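Long-range contacts in fucose-binding lectin (Kordia periserrulae, PDB 6HTN), which binds L-fucose derivatives such as methyl alpha-L-fucopyranoside in pockets of a beta-propeller that it probably builds together with other copies of itself: residues G11-R16 and R30-N35; S47-A52 and I71-K76; H115-A120 and E129-G134. One frame throughout, in Å; residues are numbered along the deposited sequence.

Interaction 1. Residues G11-R16 and R30-N35; sequences GQIHLR and RCWDSN. With MFU (methyl alpha-L-fucopyranoside), chain G; MFU (methyl alpha-L-fucopyranoside), chain O.
Leu15 and Trp32 form an antiparallel, hydrogen-bonded pair where strand 13-16 runs beside strand 30-32, the short axes 4.8 Å apart and 175° from one another in direction. Each of the two residues gives its N-H to the carbonyl of the other, and the adjoining pair, Arg16 with Cys31, is of the non-hydrogen-bonded kind. Side chains therefore alternate between the two sides of the sheet, and each side serves a different methyl fucoside.

On one side, the Arg16 side chain bends at chi2 (-72°) and brings the guanidinium back over Cys31, whose SG lies 3.4 Å from Arg16 CD. A small thiol suits this place because the flat group can rest on it. Arg16 NH1 and NH2 both reach one oxygen, Asp33 OD1; NH2 meets its syn lone pair at 3.0 Å, while NH1 approaches from above the carboxylate plane. His14 ND1 donates to the same Asp33 OD1 at 2.7 Å, nearly straight at 172° and in the plane of the imidazole. The other carboxylate oxygen is taken by Tyr38, and His14 NE2 by Asp8. Arg16 NH1 also bonds to Leu15 O. NE, and NH2 with its second N-H, face the sugar of chain G: Arg16 NE donates to its O4 at 2.9 Å and Arg16 NH2 to its ring O5 at 2.8 Å.

On the side of Leu15, the indole of Trp32 lays one face against C5 and C6 of the sugar of chain O in CH-pi packing, the usual way an aromatic ring meets the apolar side of a sugar, and Leu15 CD1 adds an apolar wall. A water joins Trp32 NE1 to Gln12 NE2 and Ser34 O.

With three N-H groups converging on Asp33 OD1, the carboxylate probably stays ionised; in this complex the bonds to Asp33 OD1 and Leu15 O fix the guanidinium's rotation, probably presetting NE and NH2 for the sugar.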
loop_
_atom_site.group_PDB
_atom_site.type_symbol
_atom_site.label_atom_id
_atom_site.label_comp_id
_atom_site.label_asym_id
_atom_site.label_seq_id
_atom_site.Cartn_x
_atom_site.Cartn_y
_atom_site.Cartn_z
ATOM N N GLY A 11 31.961 -14.846 15.188
ATOM C CA GLY A 11 31.251 -15.449 14.055
ATOM C C GLY A 11 29.779 -15.714 14.366
ATOM O O GLY A 11 29.137 -16.485 13.623
ATOM N N GLN A 12 29.282 -15.137 15.444
ATOM C CA GLN A 12 27.839 -15.247 15.810
ATOM C C GLN A 12 27.071 -14.162 15.021
ATOM O O GLN A 12 27.413 -12.985 15.159
ATOM C CB GLN A 12 27.630 -15.068 17.317
ATOM C CG GLN A 12 26.176 -14.972 17.747
ATOM C CD GLN A 12 25.404 -16.234 17.474
ATOM O OE1 GLN A 12 25.740 -17.313 17.971
ATOM N NE2 GLN A 12 24.337 -16.161 16.682
ATOM N N ILE A 13 26.008 -14.593 14.362
ATOM C CA ILE A 13 25.084 -13.661 13.639
ATOM C C ILE A 13 24.176 -12.945 14.650
ATOM O O ILE A 13 23.680 -13.564 15.608
ATOM C CB ILE A 13 24.286 -14.420 12.582
ATOM C CG1 ILE A 13 23.515 -13.445 11.671
ATOM C CG2 ILE A 13 23.358 -15.464 13.169
ATOM C CD1 ILE A 13 24.422 -12.471 10.927
ATOM N N HIS A 14 23.928 -11.677 14.402
ATOM C CA HIS A 14 22.944 -10.840 15.108
ATOM C C HIS A 14 21.946 -10.343 14.070
ATOM O O HIS A 14 22.405 -9.830 13.038
ATOM C CB HIS A 14 23.608 -9.683 15.828
ATOM C CG HIS A 14 24.618 -10.166 16.831
ATOM N ND1 HIS A 14 24.280 -10.297 18.183
ATOM C CD2 HIS A 14 25.900 -10.611 16.683
ATOM C CE1 HIS A 14 25.361 -10.777 18.840
ATOM N NE2 HIS A 14 26.342 -10.999 17.965
ATOM N N LEU A 15 20.656 -10.522 14.334
ATOM C CA LEU A 15 19.591 -10.048 13.399
ATOM C C LEU A 15 18.785 -8.993 14.106
ATOM O O LEU A 15 18.465 -9.132 15.319
ATOM C CB LEU A 15 18.687 -11.225 13.004
ATOM C CG LEU A 15 19.339 -12.462 12.405
ATOM C CD1 LEU A 15 18.291 -13.570 12.181
ATOM C CD2 LEU A 15 20.022 -12.150 11.085
ATOM N N ARG A 16 18.388 -7.962 13.375
ATOM C CA ARG A 16 17.472 -6.931 13.891
ATOM C C ARG A 16 16.376 -6.743 12.838
ATOM O O ARG A 16 16.725 -6.348 11.692
ATOM C CB ARG A 16 18.130 -5.630 14.278
ATOM C CG ARG A 16 19.187 -5.772 15.367
ATOM C CD ARG A 16 18.510 -6.053 16.725
ATOM N NE ARG A 16 19.534 -6.118 17.807
ATOM C CZ ARG A 16 20.210 -7.191 18.173
ATOM N NH1 ARG A 16 20.114 -8.328 17.560
ATOM N NH2 ARG A 16 21.042 -7.087 19.187
ATOM N N ARG A 30 12.625 -6.666 16.639
ATOM C CA ARG A 30 12.818 -8.067 17.068
ATOM C C ARG A 30 14.285 -8.424 16.892
ATOM O O ARG A 30 14.884 -8.072 15.854
ATOM C CB ARG A 30 11.912 -9.040 16.354
ATOM C CG ARG A 30 10.447 -8.804 16.684
ATOM C CD ARG A 30 10.076 -9.248 18.127
ATOM N NE ARG A 30 9.987 -10.684 18.126
ATOM C CZ ARG A 30 9.908 -11.442 19.267
ATOM N NH1 ARG A 30 10.011 -10.878 20.437
ATOM N NH2 ARG A 30 9.640 -12.709 19.168
ATOM N N CYS A 31 14.852 -9.056 17.897
ATOM C CA CYS A 31 16.311 -9.286 17.969
ATOM C C CYS A 31 16.656 -10.739 18.087
ATOM O O CYS A 31 15.990 -11.470 18.846
ATOM C CB CYS A 31 16.887 -8.579 19.177
ATOM S SG CYS A 31 16.496 -6.851 19.347
ATOM N N TRP A 32 17.714 -11.156 17.390
ATOM C CA TRP A 32 18.286 -12.510 17.539
ATOM C C TRP A 32 19.766 -12.319 17.810
ATOM O O TRP A 32 20.445 -11.680 16.966
ATOM C CB TRP A 32 18.072 -13.366 16.317
ATOM C CG TRP A 32 18.718 -14.716 16.339
ATOM C CD1 TRP A 32 20.033 -15.022 16.102
ATOM C CD2 TRP A 32 18.049 -15.947 16.635
ATOM N NE1 TRP A 32 20.217 -16.375 16.201
ATOM C CE2 TRP A 32 19.013 -16.971 16.533
ATOM C CE3 TRP A 32 16.734 -16.282 16.968
ATOM C CZ2 TRP A 32 18.670 -18.306 16.739
ATOM C CZ3 TRP A 32 16.394 -17.605 17.161
ATOM C CH2 TRP A 32 17.369 -18.601 17.062
ATOM N N ASP A 33 20.279 -12.855 18.915
ATOM C CA ASP A 33 21.729 -12.746 19.243
ATOM C C ASP A 33 22.373 -14.119 19.386
ATOM O O ASP A 33 23.630 -14.172 19.290
ATOM C CB ASP A 33 21.961 -11.973 20.522
ATOM C CG ASP A 33 21.598 -10.523 20.456
ATOM O OD1 ASP A 33 21.883 -9.907 19.406
ATOM O OD2 ASP A 33 21.214 -10.003 21.473
ATOM N N SER A 34 21.624 -15.194 19.600
ATOM C CA SER A 34 22.235 -16.532 19.807
ATOM C C SER A 34 21.219 -17.625 19.586
ATOM O O SER A 34 21.453 -18.502 18.759
ATOM C CB SER A 34 22.867 -16.670 21.176
ATOM O OG SER A 34 21.932 -16.368 22.187
ATOM N N ASN A 35 20.103 -17.615 20.336
ATOM C CA ASN A 35 19.225 -18.785 20.295
ATOM C C ASN A 35 17.749 -18.452 20.444
ATOM O O ASN A 35 16.972 -19.401 20.479
ATOM C CB ASN A 35 19.611 -19.741 21.432
ATOM C CG ASN A 35 19.388 -19.150 22.802
ATOM O OD1 ASN A 35 19.264 -17.935 23.053
ATOM N ND2 ASN A 35 19.421 -20.040 23.775
HETATM C C1 MFU G . 19.882 -4.735 21.821
HETATM C C2 MFU G . 18.618 -3.970 21.421
HETATM C C3 MFU G . 18.827 -2.556 20.991
HETATM C C4 MFU G . 19.769 -2.558 19.797
HETATM C C5 MFU G . 21.004 -3.297 20.341
HETATM C C6 MFU G . 22.044 -3.466 19.189
HETATM O O1 MFU G . 20.333 -3.939 22.861
HETATM O O2 MFU G . 17.753 -3.860 22.611
HETATM O O3 MFU G . 17.622 -1.864 20.585
HETATM O O4 MFU G . 19.260 -3.374 18.716
HETATM O O5 MFU G . 20.742 -4.673 20.644
HETATM C CM MFU G . 21.535 -4.522 23.435
HETATM C C1 MFU O . 17.284 -20.142 12.325
HETATM C C2 MFU O . 15.936 -19.422 12.356
HETATM C C3 MFU O . 16.010 -18.266 13.272
HETATM C C4 MFU O . 17.082 -17.267 12.966
HETATM C C5 MFU O . 18.419 -18.070 13.039
HETATM C C6 MFU O . 19.555 -17.163 12.670
HETATM O O1 MFU O . 17.442 -20.641 13.642
HETATM O O2 MFU O . 14.980 -20.398 12.824
HETATM O O3 MFU O . 14.691 -17.619 13.325
HETATM O O4 MFU O . 16.920 -16.780 11.637
HETATM O O5 MFU O . 18.310 -19.151 12.138
HETATM C CM MFU O . 18.775 -21.261 13.813
HETATM O O HOH W 1 22.491 -18.281 16.005
#

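Interaction 2. Residues S47-A52 and I71-K76; sequences SAISGA and IGTDGK. Unlike the reference sequence in segment 71-76: Asp74 (reference Asn).
Ile49 meets Ile71 through its backbone N-H and side chain, and Gly72 through its side chain. The N-H of Ile49 donates to Ile71 O, with N and O 2.9 Å apart. Beyond CB the chain divides. CG1 stands between the backbone N and the carbonyl carbon (chi1 66°), which carries it over the opposing backbone to Ile71 CG2 at 3.7 Å. CD1, at the tip, continues to Gly72 O at 3.5 Å and also touches Ile71 CG2. The other branch turns to Thr73, Ile49 CG2 lying 4.1 Å from Thr73 CA. A beta-branched residue suits the place, since one branch packs on Ile71 and Gly72 O while the other lies beside Thr73.

Ser50 is small and polar, and its hydroxyl serves two backbones: Ser50 OG accepts from Ile71 N at 2.9 Å and donates to Gly51 O at 2.7 Å. Farther along, a water bridges Ser47 O and Thr73 N, beside the contact of the Ser47 CB methylene with the Thr73 CG2 methyl.

Residues 72-75 form a type I beta turn in which Asp74, differing from the reference sequence, accepts from Lys76 N in an Asx turn. Gly75 has backbone angles (phi 82°) at which a CB would press on the carbonyl O of Asp74.

The contact thus lays the connection between strands 37-39 and 53-58 against the hairpin turn joining strands 64-71 and 77-82, while Asn125 of the third subunit packs on Ile49.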
loop_
_atom_site.group_PDB
_atom_site.type_symbol
_atom_site.label_atom_id
_atom_site.label_comp_id
_atom_site.label_asym_id
_atom_site.label_seq_id
_atom_site.Cartn_x
_atom_site.Cartn_y
_atom_site.Cartn_z
ATOM N N SER A 47 6.044 6.145 16.931
ATOM C CA SER A 47 4.895 6.019 16.017
ATOM C C SER A 47 5.378 6.195 14.574
ATOM O O SER A 47 6.248 7.055 14.305
ATOM C CB SER A 47 3.820 7.007 16.350
ATOM O OG SER A 47 3.172 6.581 17.555
ATOM N N ALA A 48 4.771 5.447 13.644
ATOM C CA ALA A 48 5.074 5.649 12.210
ATOM C C ALA A 48 3.847 5.238 11.408
ATOM O O ALA A 48 2.872 4.687 11.997
ATOM C CB ALA A 48 6.288 4.847 11.829
ATOM N N ILE A 49 3.874 5.478 10.114
ATOM C CA ILE A 49 2.748 5.120 9.209
ATOM C C ILE A 49 3.253 4.278 8.035
ATOM O O ILE A 49 2.479 3.997 7.101
ATOM C CB ILE A 49 2.006 6.363 8.711
ATOM C CG1 ILE A 49 2.863 7.260 7.797
ATOM C CG2 ILE A 49 1.434 7.128 9.898
ATOM C CD1 ILE A 49 2.113 8.432 7.233
ATOM N N SER A 50 4.508 3.863 8.077
ATOM C CA SER A 50 5.068 2.906 7.110
ATOM C C SER A 50 5.880 1.861 7.865
ATOM O O SER A 50 6.154 2.050 9.040
ATOM C CB SER A 50 5.909 3.615 6.072
ATOM O OG SER A 50 7.159 3.995 6.662
ATOM N N GLY A 51 6.325 0.889 7.088
ATOM C CA GLY A 51 7.412 0.021 7.542
ATOM C C GLY A 51 8.698 0.795 7.632
ATOM O O GLY A 51 8.765 1.996 7.398
ATOM N N ALA A 52 9.767 0.098 7.973
ATOM C CA ALA A 52 11.058 0.740 8.219
ATOM C C ALA A 52 12.119 0.063 7.360
ATOM O O ALA A 52 12.083 -1.152 7.154
ATOM C CB ALA A 52 11.357 0.659 9.676
ATOM N N ILE A 71 8.300 6.446 7.611
ATOM C CA ILE A 71 7.470 7.660 7.450
ATOM C C ILE A 71 6.783 7.951 8.785
ATOM O O ILE A 71 6.107 7.075 9.334
ATOM C CB ILE A 71 6.471 7.508 6.304
ATOM C CG1 ILE A 71 7.141 7.043 5.006
ATOM C CG2 ILE A 71 5.730 8.832 6.132
ATOM C CD1 ILE A 71 8.372 7.836 4.639
ATOM N N GLY A 72 6.998 9.158 9.303
ATOM C CA GLY A 72 6.352 9.524 10.573
ATOM C C GLY A 72 4.904 9.951 10.370
ATOM O O GLY A 72 4.422 10.021 9.254
ATOM N N THR A 73 4.267 10.314 11.493
ATOM C CA THR A 73 2.828 10.612 11.486
ATOM C C THR A 73 2.566 11.961 10.840
ATOM O O THR A 73 1.379 12.247 10.611
ATOM C CB THR A 73 2.253 10.503 12.902
ATOM O OG1 THR A 73 2.899 11.528 13.659
ATOM C CG2 THR A 73 2.469 9.134 13.489
ATOM N N ASP A 74 3.593 12.731 10.493
ATOM C CA ASP A 74 3.436 13.985 9.705
ATOM C C ASP A 74 3.755 13.799 8.209
ATOM O O ASP A 74 3.835 14.796 7.472
ATOM C CB ASP A 74 4.343 15.077 10.262
ATOM C CG ASP A 74 5.827 14.690 10.236
ATOM O OD1 ASP A 74 6.183 13.498 9.899
ATOM O OD2 ASP A 74 6.647 15.573 10.646
ATOM N N GLY A 75 3.929 12.560 7.748
ATOM C CA GLY A 75 4.227 12.326 6.325
ATOM C C GLY A 75 5.689 12.518 5.984
ATOM O O GLY A 75 6.034 12.410 4.804
ATOM N N LYS A 76 6.549 12.810 6.951
ATOM C CA LYS A 76 7.968 13.065 6.663
ATOM C C LYS A 76 8.822 11.908 7.150
ATOM O O LYS A 76 8.466 11.214 8.128
ATOM C CB LYS A 76 8.393 14.378 7.298
ATOM C CG LYS A 76 7.617 15.539 6.678
ATOM C CD LYS A 76 8.273 16.863 6.743
ATOM C CE LYS A 76 7.496 17.961 6.096
ATOM N NZ LYS A 76 7.784 19.272 6.709
HETATM O O HOH W 2 5.945 9.819 13.882
#

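Interaction 3. Residues H115-A120 and E129-G134; sequences HIRVYA and EYCWDG. With MFU (methyl alpha-L-fucopyranoside), chain I; MFU (methyl alpha-L-fucopyranoside), chain H.
Trp132 presents one indole face to the methyl fucoside of chain H, whose C4 lies 3.8 Å above the plane and over its centre, and the opposite face is covered by the backbone N of Gly134. The guanidinium of Arg117 rests one face on Cys131. At its edge, in plane, are Asp133 OD1 and Trp132 O, with the fucoside of chain I alongside. The imidazole of His115 meets Asp133 at its edge: His115 ND1 donates to Asp133 OD1 at 2.7 Å, close to the ring plane.

Arginine suits its place because its N-H groups point several ways. Arg117 NH1 and NH2 converge on Asp133 OD1, NH2 on the syn lone pair at 2.9 Å, while Asp133 OD2 is hydrogen-bonded to Tyr138 OH. Arg117 NE donates a hydrogen bond to O4 of the chain I sugar at 2.9 Å, and Arg117 NH2 one to O5.

These residues belong to an antiparallel hairpin, strands 114-121 and 127-132, the two middle strands of a four-stranded propeller blade. Ile116 with Trp132 and Val118 with Tyr130 are hydrogen-bonded pairs within these segments.

Glu129 extends from CB with CG anti to the backbone N (chi1 175°), running side by side with Tyr119. Its two oxygens divide the chain I sugar between them: O3 donates to Glu129 OE1 at 2.6 Å and O4 to Glu129 OE2 at 2.7 Å. Tyr119 OH adds a weak bond to OE2, and Tyr142 N binds OE1 from outside the hairpin.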
loop_
_atom_site.group_PDB
_atom_site.type_symbol
_atom_site.label_atom_id
_atom_site.label_comp_id
_atom_site.label_asym_id
_atom_site.label_seq_id
_atom_site.Cartn_x
_atom_site.Cartn_y
_atom_site.Cartn_z
ATOM N N HIS A 115 28.961 6.368 5.306
ATOM C CA HIS A 115 28.180 6.975 4.214
ATOM C C HIS A 115 26.840 6.250 4.181
ATOM O O HIS A 115 26.858 4.997 4.211
ATOM C CB HIS A 115 28.904 6.799 2.886
ATOM C CG HIS A 115 30.237 7.446 2.884
ATOM N ND1 HIS A 115 30.412 8.741 2.491
ATOM C CD2 HIS A 115 31.429 6.995 3.330
ATOM C CE1 HIS A 115 31.709 9.072 2.649
ATOM N NE2 HIS A 115 32.323 8.038 3.164
ATOM N N ILE A 116 25.756 7.018 4.144
ATOM C CA ILE A 116 24.403 6.423 4.090
ATOM C C ILE A 116 23.653 6.968 2.902
ATOM O O ILE A 116 23.794 8.148 2.575
ATOM C CB ILE A 116 23.655 6.726 5.410
ATOM C CG1 ILE A 116 24.478 6.400 6.656
ATOM C CG2 ILE A 116 22.291 6.010 5.415
ATOM C CD1 ILE A 116 23.871 6.948 7.908
ATOM N N ARG A 117 22.887 6.103 2.271
ATOM C CA ARG A 117 21.973 6.515 1.190
ATOM C C ARG A 117 20.580 5.984 1.524
ATOM O O ARG A 117 20.432 4.778 1.815
ATOM C CB ARG A 117 22.486 5.968 -0.152
ATOM C CG ARG A 117 23.885 6.454 -0.539
ATOM C CD ARG A 117 23.880 7.938 -0.831
ATOM N NE ARG A 117 25.191 8.415 -1.302
ATOM C CZ ARG A 117 26.144 8.906 -0.494
ATOM N NH1 ARG A 117 25.992 8.923 0.832
ATOM N NH2 ARG A 117 27.286 9.343 -1.024
ATOM N N VAL A 118 19.606 6.874 1.468
ATOM C CA VAL A 118 18.196 6.568 1.804
ATOM C C VAL A 118 17.358 6.899 0.573
ATOM O O VAL A 118 17.569 7.968 -0.026
ATOM C CB VAL A 118 17.738 7.408 2.992
ATOM C CG1 VAL A 118 16.264 7.153 3.283
ATOM C CG2 VAL A 118 18.584 7.095 4.220
ATOM N N TYR A 119 16.425 6.025 0.199
ATOM C CA TYR A 119 15.631 6.206 -1.036
ATOM C C TYR A 119 14.152 6.135 -0.667
ATOM O O TYR A 119 13.741 5.214 0.042
ATOM C CB TYR A 119 15.956 5.105 -2.043
ATOM C CG TYR A 119 17.414 5.086 -2.413
ATOM C CD1 TYR A 119 18.334 4.439 -1.608
ATOM C CD2 TYR A 119 17.898 5.748 -3.560
ATOM C CE1 TYR A 119 19.689 4.456 -1.890
ATOM C CE2 TYR A 119 19.233 5.750 -3.850
ATOM C CZ TYR A 119 20.120 5.118 -3.019
ATOM O OH TYR A 119 21.480 5.157 -3.227
ATOM N N ALA A 120 13.389 7.098 -1.167
ATOM C CA ALA A 120 11.929 7.067 -0.983
ATOM C C ALA A 120 11.280 7.959 -2.009
ATOM O O ALA A 120 11.815 9.025 -2.379
ATOM C CB ALA A 120 11.553 7.550 0.409
ATOM N N GLU A 129 16.885 10.263 -3.572
ATOM C CA GLU A 129 18.007 9.719 -2.780
ATOM C C GLU A 129 18.480 10.813 -1.840
ATOM O O GLU A 129 18.750 11.932 -2.307
ATOM C CB GLU A 129 19.131 9.316 -3.707
ATOM C CG GLU A 129 20.412 8.849 -3.041
ATOM C CD GLU A 129 21.573 8.678 -4.017
ATOM O OE1 GLU A 129 21.814 9.668 -4.756
ATOM O OE2 GLU A 129 22.216 7.599 -4.028
ATOM N N TYR A 130 18.605 10.480 -0.555
ATOM C CA TYR A 130 19.159 11.378 0.458
ATOM C C TYR A 130 20.470 10.790 0.933
ATOM O O TYR A 130 20.592 9.583 1.131
ATOM C CB TYR A 130 18.147 11.560 1.598
ATOM C CG TYR A 130 16.801 11.981 1.098
ATOM C CD1 TYR A 130 16.623 13.226 0.542
ATOM C CD2 TYR A 130 15.726 11.106 1.132
ATOM C CE1 TYR A 130 15.394 13.597 0.011
ATOM C CE2 TYR A 130 14.493 11.480 0.608
ATOM C CZ TYR A 130 14.336 12.718 0.029
ATOM O OH TYR A 130 13.134 13.142 -0.477
ATOM N N CYS A 131 21.474 11.673 1.012
ATOM C CA CYS A 131 22.872 11.224 1.179
ATOM C C CYS A 131 23.486 11.822 2.433
ATOM O O CYS A 131 23.328 13.051 2.686
ATOM C CB CYS A 131 23.744 11.717 0.020
ATOM S SG CYS A 131 23.122 11.221 -1.604
ATOM N N TRP A 132 24.173 10.977 3.168
ATOM C CA TRP A 132 24.995 11.406 4.333
ATOM C C TRP A 132 26.418 10.947 4.095
ATOM O O TRP A 132 26.684 9.764 3.907
ATOM C CB TRP A 132 24.455 10.808 5.641
ATOM C CG TRP A 132 25.302 11.167 6.837
ATOM C CD1 TRP A 132 26.297 10.433 7.385
ATOM C CD2 TRP A 132 25.139 12.334 7.641
ATOM N NE1 TRP A 132 26.771 11.058 8.489
ATOM C CE2 TRP A 132 26.111 12.241 8.660
ATOM C CE3 TRP A 132 24.297 13.432 7.585
ATOM C CZ2 TRP A 132 26.221 13.227 9.643
ATOM C CZ3 TRP A 132 24.397 14.404 8.556
ATOM C CH2 TRP A 132 25.353 14.292 9.572
ATOM N N ASP A 133 27.360 11.923 4.160
ATOM C CA ASP A 133 28.803 11.591 4.051
ATOM C C ASP A 133 29.547 12.162 5.269
ATOM O O ASP A 133 30.786 12.102 5.250
ATOM C CB ASP A 133 29.382 12.186 2.782
ATOM C CG ASP A 133 28.767 11.645 1.481
ATOM O OD1 ASP A 133 28.632 10.424 1.352
ATOM O OD2 ASP A 133 28.623 12.483 0.539
ATOM N N GLY A 134 28.826 12.587 6.289
ATOM C CA GLY A 134 29.435 13.013 7.559
ATOM C C GLY A 134 29.183 14.445 7.941
ATOM O O GLY A 134 29.580 14.801 9.059
HETATM C C1 MFU I . 26.770 10.793 -4.352
HETATM C C2 MFU I . 25.366 10.744 -4.932
HETATM C C3 MFU I . 25.226 9.588 -5.898
HETATM C C4 MFU I . 25.653 8.303 -5.349
HETATM C C5 MFU I . 27.077 8.472 -4.831
HETATM C C6 MFU I . 27.654 7.257 -4.228
HETATM O O1 MFU I . 27.494 11.141 -5.530
HETATM O O2 MFU I . 24.997 12.007 -5.477
HETATM O O3 MFU I . 23.851 9.578 -6.383
HETATM O O4 MFU I . 24.869 7.965 -4.137
HETATM O O5 MFU I . 27.193 9.573 -3.928
HETATM C CM MFU I . 28.848 11.419 -5.248
HETATM C C1 MFU H . 23.963 10.961 13.309
HETATM C C2 MFU H . 22.624 11.267 12.640
HETATM C C3 MFU H . 22.876 11.470 11.148
HETATM C C4 MFU H . 23.486 10.229 10.578
HETATM C C5 MFU H . 24.835 9.981 11.307
HETATM C C6 MFU H . 25.508 8.733 10.792
HETATM O O1 MFU H . 24.730 12.172 13.193
HETATM O O2 MFU H . 22.101 12.449 13.253
HETATM O O3 MFU H . 21.641 11.834 10.523
HETATM O O4 MFU H . 22.694 9.066 10.778
HETATM O O5 MFU H . 24.527 9.791 12.746
HETATM C CM MFU H . 26.031 11.898 13.747
HETATM O O HOH W 3 11.236 11.277 -0.244
#

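From the N terminus the three contacts follow one another in series, neither nesting nor crossing. Interaction 1 closes the hairpin of strands 13-20 and 27-32, at the heart of the first blade. Interaction 2 then ties the connection leaving that blade to the turn of the next blade's central hairpin, so it links neighbouring blades. Interaction 3 closes the equivalent hairpin of the third blade. Interactions 1 and 3 lie on opposite sides of the chain's centre, their own centres about 26 Å apart, and both touch the second subunit; each has a fucoside shared across that interface, held by Trp37 of one chain and by Arg117 and Glu129 of the other.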